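Local coordinates for alcohol dehydrogenase, zinc-containing (PDB 1VJ0), which probably acts as a zinc-dependent alcohol dehydrogenase, an oxidoreductase of the medium-chain family that carries two bound zinc ions in each subunit, at residues Pro72-Ala80 against Pro143-Ser151. Sequence-based numbering, arbitrary orientation.
Sequences PIILGHEGA and PHLRGCYSS
Two backbone hydrogen bonds join the loop around L75 and G76 to C148 and Y149: Y149 N gives to L75 O at 2.9 Å (N-H...O 160°), and C148 N gives to G76 O at 2.8 Å. The CA of G147 also points a hydrogen at I74 O, 3.2 Å away. A side chain on G147 would run into that oxygen, and one on G76 would strike the ring of Y149. One face of the Y149 ring lies over the L75-G76 peptide, tilted against it, with L75 C toward the rim. Its CE1 is 3.4 Å from G76 CA, and L75 CB sits over the ring face, 4.0 Å from the centroid, as a CH-pi contact. The ring reaches this place because CG stands anti to the carbonyl carbon (chi1 -69°). Beyond the ring, Y149 OH is hydrogen-bonded to D58. Replacing Y149 with an alanine would probably uncover the L75-G76 peptide and leave D58 without its hydroxyl partner. I74 uses both branches. Its CG2 packs on the backbone of Y149, 3.5 Å from Y149 O, while CD1 meets CD2 of L145 at 3.9 Å. C148 SG fits against the bare CA of G79 in strand 78-86. Just past G76, H77 and E78 bind a zinc ion together with C55 and C178, and K373 forms a salt bridge with E78 OE1. Loop 143-151 packs against 74-76, which leads into these ligands. The Gly-His-Glu sequence G76-H77-E78, a hallmark of zinc-containing medium-chain dehydrogenases, supplies two of the four ligands to the zinc that by family analogy is probably catalytic.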
loop_
_atom_site.group_PDB
_atom_site.type_symbol
_atom_site.label_atom_id
_atom_site.label_comp_id
_atom_site.label_asym_id
_atom_site.label_seq_id
_atom_site.Cartn_x
_atom_site.Cartn_y
_atom_site.Cartn_z
ATOM N N PRO A 72 -21.161 -38.377 -8.986
ATOM C CA PRO A 72 -22.113 -37.360 -9.478
ATOM C C PRO A 72 -21.998 -36.096 -8.689
ATOM O O PRO A 72 -21.391 -36.112 -7.619
ATOM C CB PRO A 72 -23.473 -38.014 -9.205
ATOM C CG PRO A 72 -23.230 -38.843 -7.995
ATOM C CD PRO A 72 -21.878 -39.448 -8.282
ATOM N N ILE A 73 -22.596 -35.019 -9.211
ATOM C CA ILE A 73 -22.540 -33.706 -8.575
ATOM C C ILE A 73 -23.801 -32.933 -8.922
ATOM O O ILE A 73 -24.303 -33.051 -10.049
ATOM C CB ILE A 73 -21.261 -32.911 -9.016
ATOM C CG1 ILE A 73 -21.171 -31.565 -8.319
ATOM C CG2 ILE A 73 -21.204 -32.698 -10.551
ATOM C CD1 ILE A 73 -19.872 -30.851 -8.532
ATOM N N ILE A 74 -24.263 -32.140 -7.957
ATOM C CA ILE A 74 -25.202 -31.058 -8.201
ATOM C C ILE A 74 -24.433 -29.737 -8.470
ATOM O O ILE A 74 -23.813 -29.138 -7.584
ATOM C CB ILE A 74 -26.214 -30.919 -7.049
ATOM C CG1 ILE A 74 -27.036 -32.209 -6.855
ATOM C CG2 ILE A 74 -27.119 -29.736 -7.313
ATOM C CD1 ILE A 74 -27.681 -32.367 -5.475
ATOM N N LEU A 75 -24.510 -29.273 -9.716
ATOM C CA LEU A 75 -23.820 -28.071 -10.114
ATOM C C LEU A 75 -24.526 -26.878 -9.515
ATOM O O LEU A 75 -25.595 -27.028 -8.871
ATOM C CB LEU A 75 -23.753 -27.950 -11.635
ATOM C CG LEU A 75 -22.958 -29.012 -12.378
ATOM C CD1 LEU A 75 -23.275 -28.927 -13.853
ATOM C CD2 LEU A 75 -21.493 -28.860 -12.132
ATOM N N GLY A 76 -23.927 -25.702 -9.749
ATOM C CA GLY A 76 -24.512 -24.426 -9.352
ATOM C C GLY A 76 -23.748 -23.881 -8.168
ATOM O O GLY A 76 -23.905 -24.379 -7.066
ATOM N N HIS A 77 -22.920 -22.872 -8.396
ATOM C CA HIS A 77 -22.120 -22.258 -7.328
ATOM C C HIS A 77 -22.508 -20.791 -7.060
ATOM O O HIS A 77 -21.811 -20.065 -6.328
ATOM C CB HIS A 77 -20.638 -22.395 -7.676
ATOM C CG HIS A 77 -20.269 -21.821 -9.005
ATOM N ND1 HIS A 77 -20.268 -22.567 -10.166
ATOM C CD2 HIS A 77 -19.869 -20.570 -9.354
ATOM C CE1 HIS A 77 -19.910 -21.793 -11.182
ATOM N NE2 HIS A 77 -19.667 -20.576 -10.714
ATOM N N GLU A 78 -23.602 -20.354 -7.683
ATOM C CA GLU A 78 -24.125 -19.003 -7.539
ATOM C C GLU A 78 -25.573 -19.142 -6.986
ATOM O O GLU A 78 -26.497 -19.556 -7.716
ATOM C CB GLU A 78 -24.189 -18.339 -8.937
ATOM C CG GLU A 78 -22.834 -18.062 -9.624
ATOM C CD GLU A 78 -22.932 -17.670 -11.117
ATOM O OE1 GLU A 78 -23.846 -16.947 -11.597
ATOM O OE2 GLU A 78 -22.071 -18.104 -11.843
ATOM N N GLY A 79 -25.772 -18.743 -5.729
ATOM C CA GLY A 79 -27.020 -18.920 -5.050
ATOM C C GLY A 79 -27.451 -17.857 -4.049
ATOM O O GLY A 79 -26.631 -17.152 -3.446
ATOM N N ALA A 80 -28.758 -17.715 -3.924
ATOM C CA ALA A 80 -29.373 -16.923 -2.849
ATOM C C ALA A 80 -30.563 -17.689 -2.389
ATOM O O ALA A 80 -31.212 -18.381 -3.178
ATOM C CB ALA A 80 -29.775 -15.561 -3.339
ATOM N N PRO A 143 -25.445 -35.314 3.267
ATOM C CA PRO A 143 -26.843 -34.994 2.930
ATOM C C PRO A 143 -27.030 -34.522 1.470
ATOM O O PRO A 143 -28.079 -34.009 1.149
ATOM C CB PRO A 143 -27.170 -33.885 3.918
ATOM C CG PRO A 143 -25.853 -33.130 4.017
ATOM C CD PRO A 143 -24.814 -34.184 3.983
ATOM N N HIS A 144 -26.023 -34.771 0.612
ATOM C CA HIS A 144 -26.140 -34.696 -0.875
ATOM C C HIS A 144 -26.156 -33.315 -1.527
ATOM O O HIS A 144 -25.509 -33.112 -2.566
ATOM C CB HIS A 144 -27.379 -35.442 -1.368
ATOM C CG HIS A 144 -27.508 -36.835 -0.832
ATOM N ND1 HIS A 144 -26.593 -37.830 -1.123
ATOM C CD2 HIS A 144 -28.451 -37.406 -0.030
ATOM C CE1 HIS A 144 -26.953 -38.949 -0.505
ATOM N NE2 HIS A 144 -28.076 -38.724 0.157
ATOM N N LEU A 145 -26.903 -32.381 -0.934
ATOM C CA LEU A 145 -27.239 -31.084 -1.549
ATOM C C LEU A 145 -26.121 -30.071 -1.364
ATOM O O LEU A 145 -26.139 -29.247 -0.423
ATOM C CB LEU A 145 -28.580 -30.564 -0.958
ATOM C CG LEU A 145 -29.765 -31.538 -1.030
ATOM C CD1 LEU A 145 -30.969 -30.984 -0.332
ATOM C CD2 LEU A 145 -30.102 -31.945 -2.484
ATOM N N ARG A 146 -25.134 -30.130 -2.276
ATOM C CA ARG A 146 -23.924 -29.324 -2.146
ATOM C C ARG A 146 -23.727 -28.420 -3.371
ATOM O O ARG A 146 -22.614 -27.972 -3.650
ATOM C CB ARG A 146 -22.690 -30.184 -1.901
ATOM C CG ARG A 146 -22.708 -30.973 -0.610
ATOM C CD ARG A 146 -22.976 -30.170 0.631
ATOM N NE ARG A 146 -22.655 -30.981 1.822
ATOM C CZ ARG A 146 -22.573 -30.498 3.049
ATOM N NH1 ARG A 146 -22.813 -29.215 3.279
ATOM N NH2 ARG A 146 -22.280 -31.305 4.049
ATOM N N GLY A 147 -24.833 -28.127 -4.051
ATOM C CA GLY A 147 -24.851 -27.244 -5.200
ATOM C C GLY A 147 -26.200 -26.539 -5.307
ATOM O O GLY A 147 -27.143 -26.939 -4.642
ATOM N N CYS A 148 -26.266 -25.484 -6.126
ATOM C CA CYS A 148 -27.441 -24.635 -6.169
ATOM C C CYS A 148 -28.516 -25.040 -7.184
ATOM O O CYS A 148 -29.607 -24.478 -7.146
ATOM C CB CYS A 148 -27.010 -23.193 -6.451
ATOM S SG CYS A 148 -25.993 -22.536 -5.111
ATOM N N TYR A 149 -28.212 -25.991 -8.094
ATOM C CA TYR A 149 -29.224 -26.510 -9.025
ATOM C C TYR A 149 -30.098 -27.523 -8.269
ATOM O O TYR A 149 -30.167 -28.734 -8.606
ATOM C CB TYR A 149 -28.607 -27.220 -10.218
ATOM C CG TYR A 149 -27.831 -26.424 -11.266
ATOM C CD1 TYR A 149 -27.356 -25.141 -11.041
ATOM C CD2 TYR A 149 -27.572 -27.014 -12.513
ATOM C CE1 TYR A 149 -26.590 -24.478 -12.016
ATOM C CE2 TYR A 149 -26.828 -26.385 -13.459
ATOM C CZ TYR A 149 -26.352 -25.103 -13.217
ATOM O OH TYR A 149 -25.598 -24.493 -14.178
ATOM N N SER A 150 -30.838 -26.984 -7.307
ATOM C CA SER A 150 -31.517 -27.759 -6.320
ATOM C C SER A 150 -32.559 -26.858 -5.650
ATOM O O SER A 150 -32.474 -25.608 -5.655
ATOM C CB SER A 150 -30.474 -28.242 -5.283
ATOM O OG SER A 150 -31.048 -29.020 -4.266
ATOM N N SER A 151 -33.535 -27.501 -5.052
ATOM C CA SER A 151 -34.573 -26.836 -4.271
ATOM C C SER A 151 -33.952 -26.297 -2.992
ATOM O O SER A 151 -34.390 -25.245 -2.494
ATOM C CB SER A 151 -35.708 -27.830 -3.949
ATOM O OG SER A 151 -35.222 -28.962 -3.212
#